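Local coordinates for Lin2111 protein (Listeria innocua, PDB 3EDP) that probably binds DNA and regulates transcription, as expected of a GntR-family regulator that joins a winged-helix domain to a UTRA domain, at residues Glu12-Ala15 with Ser16-Asp20; Tyr43-Ser46 with Arg47-Arg51; Arg52-Asp55 with Leu56-Glu60; Pro75-Ala79 with Gln80-Glu84; Ile144-Leu147 with Gly148-Pro151. All blocks are in the same frame, centred on the assembly; numbering follows the deposited sequence.

Contact 1 (Glu12-Ala15 with Ser16-Asp20); sequences EVIA and SKIKD
Ile14 and Ile18 meet one turn apart on the inner side of helix 10-23, their side chains crossing at a slant. The touching branches are Ile14 CG2 and Ile18 CD1, 3.9 Å apart. In Ile14 the first torsion (chi1 -69°) sets CG2 anti to the backbone N and therefore beside the carbonyl, on the side where Ile18 arrives. Ile18 reaches back with its long branch: CG1 lies over the previous turn and CD1 ends 3.6 Å from Ile14 O, covering a carbonyl already taken by the amide of the same isoleucine. That bond, Ile18 N to Ile14 O, measures 3.0 Å.

On the outer side Val13 and Lys17 lie alongside each other and point the same way. The lysine chain bends at its third torsion (chi3 -87°), which swings CE back to 4.2 Å from Val13 CG1, so the CE methylene alone lies beside the valine. The Lys17 amide donates to Val13 O at 3.2 Å. Ser16 N to Glu12 O and Lys19 N to Ala15 O complete the run of helical bonds, with Lys19 CB packed 3.4 Å from Ala15 O. Glu12 turns its carboxylate away from this turn and forms a salt bridge through OE1 with Lys8.

The buried side of this first helix of the winged-helix domain rests on helix 47-59, with Ala15 against Leu56 and Ile18 against Leu57, while Ile14 touches Ser45 in the loop after helix 36-42.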
loop_
_atom_site.group_PDB
_atom_site.type_symbol
_atom_site.label_atom_id
_atom_site.label_comp_id
_atom_site.label_asym_id
_atom_site.label_seq_id
_atom_site.Cartn_x
_atom_site.Cartn_y
_atom_site.Cartn_z
ATOM N N GLU A 12 -3.154 -47.584 4.597
ATOM C CA GLU A 12 -2.992 -46.909 5.886
ATOM C C GLU A 12 -1.561 -47.029 6.399
ATOM O O GLU A 12 -1.028 -46.087 6.987
ATOM C CB GLU A 12 -3.964 -47.461 6.931
ATOM C CG GLU A 12 -5.388 -46.978 6.780
ATOM C CD GLU A 12 -6.315 -47.571 7.831
ATOM O OE1 GLU A 12 -5.810 -48.156 8.815
ATOM O OE2 GLU A 12 -7.550 -47.454 7.669
ATOM N N VAL A 13 -0.945 -48.188 6.182
ATOM C CA VAL A 13 0.454 -48.368 6.566
ATOM C C VAL A 13 1.318 -47.364 5.810
ATOM O O VAL A 13 2.165 -46.683 6.395
ATOM C CB VAL A 13 0.950 -49.808 6.297
ATOM C CG1 VAL A 13 2.447 -49.927 6.589
ATOM C CG2 VAL A 13 0.168 -50.798 7.136
ATOM N N ILE A 14 1.072 -47.249 4.507
ATOM C CA ILE A 14 1.826 -46.321 3.671
ATOM C C ILE A 14 1.554 -44.850 4.020
ATOM O O ILE A 14 2.481 -44.048 4.074
ATOM C CB ILE A 14 1.626 -46.618 2.165
ATOM C CG1 ILE A 14 2.294 -47.953 1.814
ATOM C CG2 ILE A 14 2.226 -45.517 1.303
ATOM C CD1 ILE A 14 2.132 -48.333 0.377
ATOM N N ALA A 15 0.298 -44.502 4.289
ATOM C CA ALA A 15 -0.010 -43.139 4.738
ATOM C C ALA A 15 0.778 -42.776 6.004
ATOM O O ALA A 15 1.293 -41.667 6.126
ATOM C CB ALA A 15 -1.522 -42.969 4.978
ATOM N N SER A 16 0.864 -43.716 6.943
ATOM C CA SER A 16 1.619 -43.504 8.182
ATOM C C SER A 16 3.098 -43.224 7.921
ATOM O O SER A 16 3.710 -42.400 8.598
ATOM C CB SER A 16 1.491 -44.717 9.109
ATOM O OG SER A 16 0.150 -44.902 9.530
ATOM N N LYS A 17 3.669 -43.920 6.943
ATOM C CA LYS A 17 5.075 -43.732 6.597
ATOM C C LYS A 17 5.309 -42.376 5.940
ATOM O O LYS A 17 6.305 -41.705 6.218
ATOM C CB LYS A 17 5.576 -44.879 5.709
ATOM C CG LYS A 17 5.586 -46.234 6.430
ATOM C CD LYS A 17 6.432 -47.272 5.715
ATOM C CE LYS A 17 5.635 -48.023 4.655
ATOM N NZ LYS A 17 6.372 -49.223 4.130
ATOM N N ILE A 18 4.388 -41.962 5.074
ATOM C CA ILE A 18 4.489 -40.635 4.478
ATOM C C ILE A 18 4.336 -39.561 5.555
ATOM O O ILE A 18 5.038 -38.549 5.546
ATOM C CB ILE A 18 3.450 -40.423 3.369
ATOM C CG1 ILE A 18 3.736 -41.379 2.212
ATOM C CG2 ILE A 18 3.477 -38.955 2.877
ATOM C CD1 ILE A 18 2.544 -41.668 1.362
ATOM N N LYS A 19 3.416 -39.793 6.481
ATOM C CA LYS A 19 3.212 -38.887 7.603
ATOM C C LYS A 19 4.507 -38.754 8.412
ATOM O O LYS A 19 4.881 -37.657 8.824
ATOM C CB LYS A 19 2.081 -39.409 8.487
ATOM C CG LYS A 19 1.304 -38.339 9.227
ATOM C CD LYS A 19 0.133 -38.952 9.982
ATOM C CE LYS A 19 -0.635 -39.934 9.107
ATOM N NZ LYS A 19 -1.614 -40.738 9.896
ATOM N N ASP A 20 5.191 -39.876 8.629
ATOM C CA ASP A 20 6.472 -39.868 9.334
ATOM C C ASP A 20 7.479 -38.971 8.624
ATOM O O ASP A 20 8.150 -38.155 9.255
ATOM C CB ASP A 20 7.045 -41.283 9.450
ATOM C CG ASP A 20 6.210 -42.181 10.343
ATOM O OD1 ASP A 20 5.350 -41.655 11.083
ATOM O OD2 ASP A 20 6.412 -43.415 10.301
#

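Contact 2 (Tyr43-Ser46 with Arg47-Arg51); sequences YSSS and RTTIR
Ser46 and Thr49 make the N-terminal cap of helix 47-59. Ser46 OG accepts from Thr49 N at 2.9 Å, with an N-H...O angle of 163°. This works because chi1 of 74° places OG between the backbone N and the carbonyl carbon, folded over the first turn of the helix, where the amides have no preceding carbonyls to serve them. Thr49 OG1 stands 3.0 Å from the same Ser46 OG. The backbone adds Ile50 N to Ser46 O, 3.0 Å, the first regular helical bond.

Polar bonds also brace each flank of the cap. Before it, Ser45 OG donates to Tyr43 O at 2.8 Å, approaching from above the carbonyl plane. Beyond it, Arg51 NH1 reaches back to Thr48 OG1 in a weak bond, and Thr48 OG1 is also hydrogen-bonded to a glycerol, probably from the crystallisation liquor.

The stretch is the turn of a helix-turn-helix: Ser44, with positive phi, is the C-prime residue of the Schellman motif that ends helix 36-42, and two residues later Ser46 is the N-cap of the next helix. In GntR-family proteins that second helix is the recognition helix, consistent with the exposed Arg47 and Arg51 at its start.

Apolar contacts are lighter and lie on the inner side. Ser45 CB touches Thr49 CG2 at 3.9 Å, and Ile50 CD1 approaches Tyr43 CB at 4.5 Å. Ile50 also packs on Leu39 of helix 36-42, while the hydroxyl end of Tyr43 touches Lys17 on helix 10-23.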
loop_
_atom_site.group_PDB
_atom_site.type_symbol
_atom_site.label_atom_id
_atom_site.label_comp_id
_atom_site.label_asym_id
_atom_site.label_seq_id
_atom_site.Cartn_x
_atom_site.Cartn_y
_atom_site.Cartn_z
ATOM N N TYR A 43 7.530 -47.045 -2.423
ATOM C CA TYR A 43 6.846 -47.984 -1.544
ATOM C C TYR A 43 6.476 -49.289 -2.235
ATOM O O TYR A 43 5.764 -50.115 -1.669
ATOM C CB TYR A 43 5.612 -47.314 -0.919
ATOM C CG TYR A 43 6.016 -46.261 0.079
ATOM C CD1 TYR A 43 6.619 -46.622 1.279
ATOM C CD2 TYR A 43 5.836 -44.910 -0.186
ATOM C CE1 TYR A 43 7.011 -45.676 2.195
ATOM C CE2 TYR A 43 6.225 -43.947 0.734
ATOM C CZ TYR A 43 6.812 -44.337 1.920
ATOM O OH TYR A 43 7.209 -43.400 2.838
ATOM N N SER A 44 6.962 -49.466 -3.461
ATOM C CA SER A 44 6.707 -50.691 -4.215
ATOM C C SER A 44 5.226 -51.068 -4.158
ATOM O O SER A 44 4.875 -52.228 -3.906
ATOM C CB SER A 44 7.573 -51.844 -3.682
ATOM O OG SER A 44 8.948 -51.485 -3.665
ATOM N N SER A 45 4.355 -50.090 -4.400
ATOM C CA SER A 45 2.919 -50.333 -4.265
ATOM C C SER A 45 2.127 -49.840 -5.472
ATOM O O SER A 45 2.653 -49.120 -6.321
ATOM C CB SER A 45 2.392 -49.700 -2.971
ATOM O OG SER A 45 3.017 -50.283 -1.835
ATOM N N SER A 46 0.860 -50.237 -5.556
ATOM C CA SER A 46 0.065 -49.924 -6.738
ATOM C C SER A 46 -0.364 -48.461 -6.776
ATOM O O SER A 46 -0.311 -47.739 -5.771
ATOM C CB SER A 46 -1.176 -50.821 -6.816
ATOM O OG SER A 46 -2.145 -50.426 -5.864
ATOM N N ARG A 47 -0.811 -48.044 -7.950
ATOM C CA ARG A 47 -1.377 -46.714 -8.147
ATOM C C ARG A 47 -2.570 -46.504 -7.212
ATOM O O ARG A 47 -2.736 -45.435 -6.618
ATOM C CB ARG A 47 -1.814 -46.569 -9.602
ATOM C CG ARG A 47 -2.289 -45.183 -10.003
ATOM C CD ARG A 47 -2.775 -45.222 -11.437
ATOM N NE ARG A 47 -3.049 -43.898 -11.976
ATOM C CZ ARG A 47 -3.419 -43.672 -13.234
ATOM N NH1 ARG A 47 -3.561 -44.690 -14.076
ATOM N NH2 ARG A 47 -3.647 -42.433 -13.648
ATOM N N THR A 48 -3.391 -47.541 -7.086
ATOM C CA THR A 48 -4.596 -47.521 -6.252
ATOM C C THR A 48 -4.262 -47.417 -4.769
ATOM O O THR A 48 -4.907 -46.695 -4.016
ATOM C CB THR A 48 -5.413 -48.806 -6.469
ATOM O OG1 THR A 48 -5.984 -48.783 -7.780
ATOM C CG2 THR A 48 -6.518 -48.938 -5.423
ATOM N N THR A 49 -3.263 -48.175 -4.345
ATOM C CA THR A 49 -2.797 -48.110 -2.970
ATOM C C THR A 49 -2.277 -46.707 -2.629
ATOM O O THR A 49 -2.634 -46.128 -1.600
ATOM C CB THR A 49 -1.718 -49.164 -2.724
ATOM O OG1 THR A 49 -2.317 -50.462 -2.824
ATOM C CG2 THR A 49 -1.090 -48.986 -1.343
ATOM N N ILE A 50 -1.447 -46.153 -3.506
ATOM C CA ILE A 50 -0.885 -44.826 -3.271
ATOM C C ILE A 50 -1.991 -43.767 -3.271
ATOM O O ILE A 50 -2.008 -42.864 -2.425
ATOM C CB ILE A 50 0.179 -44.470 -4.323
ATOM C CG1 ILE A 50 1.416 -45.360 -4.154
ATOM C CG2 ILE A 50 0.553 -42.992 -4.242
ATOM C CD1 ILE A 50 2.000 -45.376 -2.755
ATOM N N ARG A 51 -2.936 -43.900 -4.196
ATOM C CA ARG A 51 -4.019 -42.913 -4.292
ATOM C C ARG A 51 -4.848 -42.904 -3.007
ATOM O O ARG A 51 -5.290 -41.850 -2.536
ATOM C CB ARG A 51 -4.909 -43.163 -5.514
ATOM C CG ARG A 51 -6.137 -42.242 -5.571
ATOM C CD ARG A 51 -7.013 -42.513 -6.793
ATOM N NE ARG A 51 -7.551 -43.873 -6.809
ATOM C CZ ARG A 51 -7.187 -44.813 -7.678
ATOM N NH1 ARG A 51 -7.730 -46.025 -7.617
ATOM N NH2 ARG A 51 -6.282 -44.543 -8.614
#

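Contact 3 (Arg52-Asp55 with Leu56-Glu60); sequences RAVD and LLVEE
Val58 N donates to Val54 O at 2.7 Å, the shortest hydrogen bond here, and it is almost straight from both ends: the N-H...O angle is 165° and the C=O...N angle 171°. It lies in the second half of helix 47-59, probably the recognition helix of a GntR-type winged helix-turn-helix. The same two valines touch through their side chains, Val54 CG1 to Val58 CG2 at 4.1 Å. Val54 holds CG1 anti to the backbone N (chi1 175°), beside its carbonyl, while Val58 leans CG2 back over Val54 O. Both valines also pack on Val63 of the wing strand 63-66.

A quarter turn away, Leu57 N bonds to Ala53 O at 3.0 Å. Leu56 N bonds to Arg52 O. Near the helix end Glu59 N donates to Asp55 O at 2.9 Å. The Asp55 carboxylate is turned outward instead: OD1 forms a salt bridge with Arg65 of the wing strand, tying helix to wing. On the side where Leu57 packs on Ile18 of helix 10-23, Leu57 CG stands 3.4 Å from Ala53 O.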
loop_
_atom_site.group_PDB
_atom_site.type_symbol
_atom_site.label_atom_id
_atom_site.label_comp_id
_atom_site.label_asym_id
_atom_site.label_seq_id
_atom_site.Cartn_x
_atom_site.Cartn_y
_atom_site.Cartn_z
ATOM N N ARG A 52 -5.033 -44.085 -2.428
ATOM C CA ARG A 52 -5.765 -44.212 -1.172
ATOM C C ARG A 52 -4.987 -43.648 0.017
ATOM O O ARG A 52 -5.571 -43.035 0.908
ATOM C CB ARG A 52 -6.139 -45.668 -0.913
ATOM C CG ARG A 52 -7.225 -46.201 -1.841
ATOM C CD ARG A 52 -7.269 -47.721 -1.791
ATOM N NE ARG A 52 -8.474 -48.262 -2.403
ATOM C CZ ARG A 52 -8.675 -49.554 -2.636
ATOM N NH1 ARG A 52 -7.730 -50.444 -2.317
ATOM N NH2 ARG A 52 -9.823 -49.954 -3.189
ATOM N N ALA A 53 -3.680 -43.877 0.037
ATOM C CA ALA A 53 -2.832 -43.328 1.085
ATOM C C ALA A 53 -2.895 -41.802 1.048
ATOM O O ALA A 53 -3.081 -41.155 2.079
ATOM C CB ALA A 53 -1.386 -43.803 0.914
ATOM N N VAL A 54 -2.741 -41.239 -0.148
ATOM C CA VAL A 54 -2.763 -39.793 -0.322
ATOM C C VAL A 54 -4.140 -39.217 0.049
ATOM O O VAL A 54 -4.214 -38.214 0.755
ATOM C CB VAL A 54 -2.334 -39.368 -1.759
ATOM C CG1 VAL A 54 -2.480 -37.849 -1.954
ATOM C CG2 VAL A 54 -0.893 -39.791 -2.037
ATOM N N ASP A 55 -5.220 -39.859 -0.407
ATOM C CA ASP A 55 -6.578 -39.429 -0.033
ATOM C C ASP A 55 -6.679 -39.276 1.478
ATOM O O ASP A 55 -7.273 -38.330 1.985
ATOM C CB ASP A 55 -7.637 -40.447 -0.464
ATOM C CG ASP A 55 -7.944 -40.404 -1.942
ATOM O OD1 ASP A 55 -7.422 -39.524 -2.662
ATOM O OD2 ASP A 55 -8.725 -41.276 -2.383
ATOM N N LEU A 56 -6.109 -40.239 2.191
ATOM C CA LEU A 56 -6.090 -40.226 3.648
ATOM C C LEU A 56 -5.311 -39.016 4.173
ATOM O O LEU A 56 -5.736 -38.355 5.124
ATOM C CB LEU A 56 -5.460 -41.522 4.162
ATOM C CG LEU A 56 -5.769 -42.011 5.575
ATOM C CD1 LEU A 56 -5.048 -43.329 5.828
ATOM C CD2 LEU A 56 -5.360 -40.986 6.608
ATOM N N LEU A 57 -4.165 -38.731 3.559
ATOM C CA LEU A 57 -3.356 -37.590 3.973
ATOM C C LEU A 57 -4.062 -36.270 3.671
ATOM O O LEU A 57 -4.018 -35.334 4.470
ATOM C CB LEU A 57 -1.979 -37.639 3.312
ATOM C CG LEU A 57 -1.201 -38.901 3.697
ATOM C CD1 LEU A 57 0.053 -39.034 2.844
ATOM C CD2 LEU A 57 -0.861 -38.880 5.171
ATOM N N VAL A 58 -4.719 -36.204 2.517
ATOM C CA VAL A 58 -5.473 -35.014 2.141
ATOM C C VAL A 58 -6.616 -34.767 3.131
ATOM O O VAL A 58 -6.829 -33.638 3.581
ATOM C CB VAL A 58 -6.034 -35.126 0.717
ATOM C CG1 VAL A 58 -7.109 -34.036 0.462
ATOM C CG2 VAL A 58 -4.906 -35.029 -0.303
ATOM N N GLU A 59 -7.333 -35.833 3.472
ATOM C CA GLU A 59 -8.449 -35.766 4.409
ATOM C C GLU A 59 -7.977 -35.276 5.773
ATOM O O GLU A 59 -8.682 -34.526 6.452
ATOM C CB GLU A 59 -9.113 -37.139 4.538
ATOM C CG GLU A 59 -10.173 -37.226 5.618
ATOM C CD GLU A 59 -10.720 -38.631 5.784
ATOM O OE1 GLU A 59 -10.348 -39.521 4.987
ATOM O OE2 GLU A 59 -11.524 -38.847 6.716
ATOM N N GLU A 60 -6.776 -35.697 6.163
ATOM C CA GLU A 60 -6.184 -35.290 7.431
ATOM C C GLU A 60 -5.599 -33.880 7.359
ATOM O O GLU A 60 -5.125 -33.351 8.361
ATOM C CB GLU A 60 -5.101 -36.280 7.867
ATOM C CG GLU A 60 -5.631 -37.560 8.494
ATOM C CD GLU A 60 -4.530 -38.574 8.786
ATOM O OE1 GLU A 60 -3.551 -38.633 8.013
ATOM O OE2 GLU A 60 -4.647 -39.318 9.785
#

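Contact 4 (Pro75-Ala79 with Gln80-Glu84); sequences PKLTA and QNILE
Thr78 and Asn81 are brought together by their first torsions. In Thr78, chi1 of 61° sets OG1 between the backbone N and the carbonyl carbon, facing the first turn of helix 79-86. In Asn81, chi1 of -77° puts CG anti to the carbonyl carbon, which carries the amide back toward the incoming chain. The threonine hydroxyl oxygen accepts from Asn81 N at 3.2 Å, the bond of an N-cap. The asparagine side chain reaches further back: ND2 donates to Lys76 O at 2.7 Å, nearly straight at 168°. The oxygen lies in the plane of the Asn81 amide and the nitrogen in the plane of the Lys76 carbonyl, so the two flat groups meet in plane and the rotation of the amide is fixed. Lys76 O also receives a weak bond from Thr78 N, which closes an inverse gamma turn centred on Leu77.

Asn81 thus grips the chain ahead of the helix from one side, and a hydrophobic staple joins it from another: Leu77, just before the cap, and Ile82, in the first turn, touch through Leu77 CB and Ile82 CD1 at 4.2 Å. Ile82 CD1 also sits 3.5 Å from Leu77 O. This capped start follows strand 70-73 of the wing, and Leu77 packs on Ile101 and Phe104 of strand 99-108 in the six-stranded sheet.

Within the helix the regular bonds start at once. Ile82 N reaches Thr78 O at 3.0 Å, and Leu83 N reaches Ala79 O at 3.1 Å.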
loop_
_atom_site.group_PDB
_atom_site.type_symbol
_atom_site.label_atom_id
_atom_site.label_comp_id
_atom_site.label_asym_id
_atom_site.label_seq_id
_atom_site.Cartn_x
_atom_site.Cartn_y
_atom_site.Cartn_z
ATOM N N PRO A 75 1.692 -26.462 5.072
ATOM C CA PRO A 75 2.531 -25.822 6.094
ATOM C C PRO A 75 2.015 -26.119 7.503
ATOM O O PRO A 75 0.820 -26.352 7.703
ATOM C CB PRO A 75 2.413 -24.324 5.774
ATOM C CG PRO A 75 1.214 -24.186 4.894
ATOM C CD PRO A 75 1.040 -25.489 4.176
ATOM N N LYS A 76 2.920 -26.119 8.472
ATOM C CA LYS A 76 2.563 -26.396 9.858
ATOM C C LYS A 76 2.870 -25.205 10.754
ATOM O O LYS A 76 3.979 -24.672 10.737
ATOM C CB LYS A 76 3.321 -27.630 10.356
ATOM C CG LYS A 76 2.587 -28.944 10.140
ATOM C CD LYS A 76 1.814 -29.352 11.390
ATOM C CE LYS A 76 2.762 -29.812 12.497
ATOM N NZ LYS A 76 2.064 -29.991 13.803
ATOM N N LEU A 77 1.886 -24.788 11.541
ATOM C CA LEU A 77 2.101 -23.698 12.481
ATOM C C LEU A 77 2.672 -24.231 13.791
ATOM O O LEU A 77 2.033 -24.152 14.846
ATOM C CB LEU A 77 0.806 -22.919 12.726
ATOM C CG LEU A 77 0.266 -22.078 11.565
ATOM C CD1 LEU A 77 -1.124 -21.562 11.894
ATOM C CD2 LEU A 77 1.211 -20.916 11.214
ATOM N N THR A 78 3.878 -24.781 13.719
ATOM C CA THR A 78 4.562 -25.246 14.918
ATOM C C THR A 78 5.037 -24.034 15.699
ATOM O O THR A 78 4.948 -22.904 15.219
ATOM C CB THR A 78 5.782 -26.106 14.576
ATOM O OG1 THR A 78 6.718 -25.327 13.820
ATOM C CG2 THR A 78 5.365 -27.339 13.769
ATOM N N ALA A 79 5.544 -24.268 16.901
ATOM C CA ALA A 79 6.038 -23.184 17.732
ATOM C C ALA A 79 7.192 -22.498 17.024
ATOM O O ALA A 79 7.331 -21.273 17.071
ATOM C CB ALA A 79 6.480 -23.714 19.088
ATOM N N GLN A 80 8.012 -23.295 16.351
ATOM C CA GLN A 80 9.180 -22.762 15.659
ATOM C C GLN A 80 8.783 -21.870 14.483
ATOM O O GLN A 80 9.330 -20.780 14.304
ATOM C CB GLN A 80 10.092 -23.896 15.177
ATOM C CG GLN A 80 11.412 -23.403 14.612
ATOM C CD GLN A 80 12.131 -22.464 15.564
ATOM O OE1 GLN A 80 12.571 -21.379 15.173
ATOM N NE2 GLN A 80 12.246 -22.871 16.825
ATOM N N ASN A 81 7.847 -22.346 13.672
ATOM C CA ASN A 81 7.407 -21.589 12.510
ATOM C C ASN A 81 6.745 -20.275 12.909
ATOM O O ASN A 81 6.961 -19.245 12.271
ATOM C CB ASN A 81 6.496 -22.436 11.614
ATOM C CG ASN A 81 7.285 -23.436 10.766
ATOM O OD1 ASN A 81 8.517 -23.350 10.661
ATOM N ND2 ASN A 81 6.578 -24.383 10.153
ATOM N N ILE A 82 5.957 -20.311 13.976
ATOM C CA ILE A 82 5.305 -19.105 14.464
ATOM C C ILE A 82 6.352 -18.086 14.882
ATOM O O ILE A 82 6.272 -16.908 14.512
ATOM C CB ILE A 82 4.335 -19.403 15.617
ATOM C CG1 ILE A 82 3.080 -20.091 15.073
ATOM C CG2 ILE A 82 3.938 -18.121 16.319
ATOM C CD1 ILE A 82 2.282 -20.859 16.136
ATOM N N LEU A 83 7.346 -18.552 15.630
ATOM C CA LEU A 83 8.475 -17.712 16.024
ATOM C C LEU A 83 9.159 -17.105 14.797
ATOM O O LEU A 83 9.510 -15.932 14.794
ATOM C CB LEU A 83 9.485 -18.530 16.836
ATOM C CG LEU A 83 10.710 -17.771 17.348
ATOM C CD1 LEU A 83 10.296 -16.500 18.083
ATOM C CD2 LEU A 83 11.557 -18.665 18.245
ATOM N N GLU A 84 9.346 -17.916 13.759
ATOM C CA GLU A 84 9.965 -17.460 12.515
ATOM C C GLU A 84 9.115 -16.421 11.774
ATOM O O GLU A 84 9.645 -15.468 11.197
ATOM C CB GLU A 84 10.218 -18.651 11.589
ATOM C CG GLU A 84 11.506 -19.403 11.861
ATOM C CD GLU A 84 12.629 -18.969 10.944
ATOM O OE1 GLU A 84 12.610 -17.802 10.491
ATOM O OE2 GLU A 84 13.525 -19.795 10.669
#

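Contact 5 (Ile144-Leu147 with Gly148-Pro151); sequences ILPL and GLYP
Leu145 covers one face of the Tyr150 ring, the two side chains crossing at about a right angle. The leucine spreads over the ring: CB lies 4.2 Å from the centroid in an off-centre CH-pi contact, toward the CD2-CE2 side, CD1 sits over the middle, and CD2 covers the hydroxyl end, 3.8 Å from Tyr150 CZ. In the plane of the ring Pro146 O meets its edge, 3.4 Å from Tyr150 CD2. Both help to place the ring, which also touches Ile217 and Ala218 of strand 215-225.

The pyrrolidine ring of Pro146 offers its CB-CG side to Leu149. Leu149 CD2 lies against it, 3.6 Å from Pro146 CG and nearly as close to CB. The torsions of Leu149 lie off the usual staggered values (chi1 -91°, chi2 25°).

The chain leaves strand 137-146 here, in the UTRA domain, whose fold resembles that of chorismate lyase; the strand runs antiparallel between 124-134 and 215-225. The turn is drawn tight round Pro146 O, which takes two amides: Tyr150 N at 3.2 Å in the carbonyl plane and Leu149 N at 3.0 Å from well above it. Tyr150 N has a second, weak bond to Leu147 O.

Pro151 has no amide hydrogen, and it lays CD against Leu147 O at 3.5 Å. Leu147 sends its side chain the other way, onto Leu124 and Tyr126 of strand 124-134, and Tyr150 OH hydrogen-bonds to Val167 O at the end of helix 163-167.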
loop_
_atom_site.group_PDB
_atom_site.type_symbol
_atom_site.label_atom_id
_atom_site.label_comp_id
_atom_site.label_asym_id
_atom_site.label_seq_id
_atom_site.Cartn_x
_atom_site.Cartn_y
_atom_site.Cartn_z
ATOM N N ILE A 144 -3.757 -13.720 0.338
ATOM C CA ILE A 144 -3.789 -14.782 -0.650
ATOM C C ILE A 144 -2.579 -14.631 -1.576
ATOM O O ILE A 144 -2.408 -13.594 -2.212
ATOM C CB ILE A 144 -5.085 -14.736 -1.475
ATOM C CG1 ILE A 144 -6.311 -14.744 -0.556
ATOM C CG2 ILE A 144 -5.133 -15.905 -2.459
ATOM C CD1 ILE A 144 -6.548 -16.060 0.170
ATOM N N LEU A 145 -1.740 -15.661 -1.629
ATOM C CA LEU A 145 -0.533 -15.668 -2.461
ATOM C C LEU A 145 -0.501 -16.938 -3.305
ATOM O O LEU A 145 -0.390 -18.027 -2.766
ATOM C CB LEU A 145 0.718 -15.664 -1.583
ATOM C CG LEU A 145 0.925 -14.565 -0.538
ATOM C CD1 LEU A 145 2.196 -14.832 0.272
ATOM C CD2 LEU A 145 1.011 -13.222 -1.202
ATOM N N PRO A 146 -0.594 -16.806 -4.636
ATOM C CA PRO A 146 -0.541 -18.001 -5.490
ATOM C C PRO A 146 0.795 -18.733 -5.369
ATOM O O PRO A 146 1.861 -18.113 -5.383
ATOM C CB PRO A 146 -0.714 -17.434 -6.904
ATOM C CG PRO A 146 -1.369 -16.097 -6.701
ATOM C CD PRO A 146 -0.802 -15.578 -5.418
ATOM N N LEU A 147 0.715 -20.053 -5.239
ATOM C CA LEU A 147 1.878 -20.916 -5.116
ATOM C C LEU A 147 2.884 -20.691 -6.227
ATOM O O LEU A 147 4.078 -20.579 -5.968
ATOM C CB LEU A 147 1.444 -22.381 -5.128
ATOM C CG LEU A 147 1.260 -23.040 -3.768
ATOM C CD1 LEU A 147 2.616 -23.296 -3.141
ATOM C CD2 LEU A 147 0.377 -22.182 -2.869
ATOM N N GLY A 148 2.392 -20.638 -7.461
ATOM C CA GLY A 148 3.240 -20.455 -8.630
ATOM C C GLY A 148 3.988 -19.133 -8.675
ATOM O O GLY A 148 4.895 -18.956 -9.481
ATOM N N LEU A 149 3.603 -18.199 -7.813
ATOM C CA LEU A 149 4.238 -16.889 -7.765
ATOM C C LEU A 149 5.187 -16.795 -6.568
ATOM O O LEU A 149 6.053 -15.924 -6.517
ATOM C CB LEU A 149 3.172 -15.791 -7.678
ATOM C CG LEU A 149 2.639 -15.166 -8.974
ATOM C CD1 LEU A 149 2.785 -16.089 -10.174
ATOM C CD2 LEU A 149 1.202 -14.702 -8.808
ATOM N N TYR A 150 4.996 -17.682 -5.592
ATOM C CA TYR A 150 5.889 -17.769 -4.432
ATOM C C TYR A 150 6.417 -19.204 -4.245
ATOM O O TYR A 150 6.405 -19.738 -3.132
ATOM C CB TYR A 150 5.179 -17.258 -3.166
ATOM C CG TYR A 150 4.728 -15.815 -3.297
ATOM C CD1 TYR A 150 5.440 -14.783 -2.697
ATOM C CD2 TYR A 150 3.610 -15.483 -4.056
ATOM C CE1 TYR A 150 5.041 -13.465 -2.830
ATOM C CE2 TYR A 150 3.210 -14.164 -4.201
ATOM C CZ TYR A 150 3.928 -13.161 -3.583
ATOM O OH TYR A 150 3.540 -11.849 -3.726
ATOM N N PRO A 151 6.908 -19.817 -5.340
ATOM C CA PRO A 151 7.274 -21.242 -5.394
ATOM C C PRO A 151 8.352 -21.665 -4.397
ATOM O O PRO A 151 8.315 -22.791 -3.914
ATOM C CB PRO A 151 7.821 -21.396 -6.824
ATOM C CG PRO A 151 8.302 -20.030 -7.171
ATOM C CD PRO A 151 7.221 -19.152 -6.615
#

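In the fold
Contacts 1, 2 and 3 belong to one winged-helix domain. Contact 2 caps helix 47-59 and contact 3 lies further along it, their centres about 12 Å apart, and contact 1 lies against both. Ile14 CD1 packs on Thr49 CG2 at 3.7 Å, and Ile18 CG2 meets Leu57 CD1 at 3.4 Å, beside the long, weak Lys19-Glu60 ion pair. The glycerol at Thr48, probably from the crystallisation liquor, lies at contact 2. Contact 4, after strand 70-73 of the wing, is about 23 Å from contacts 1 and 3. Contact 5, in the UTRA domain, is about 19 Å from contact 4, about 23 Å from contact 3 and about 30 Å from contact 2, all centre to centre.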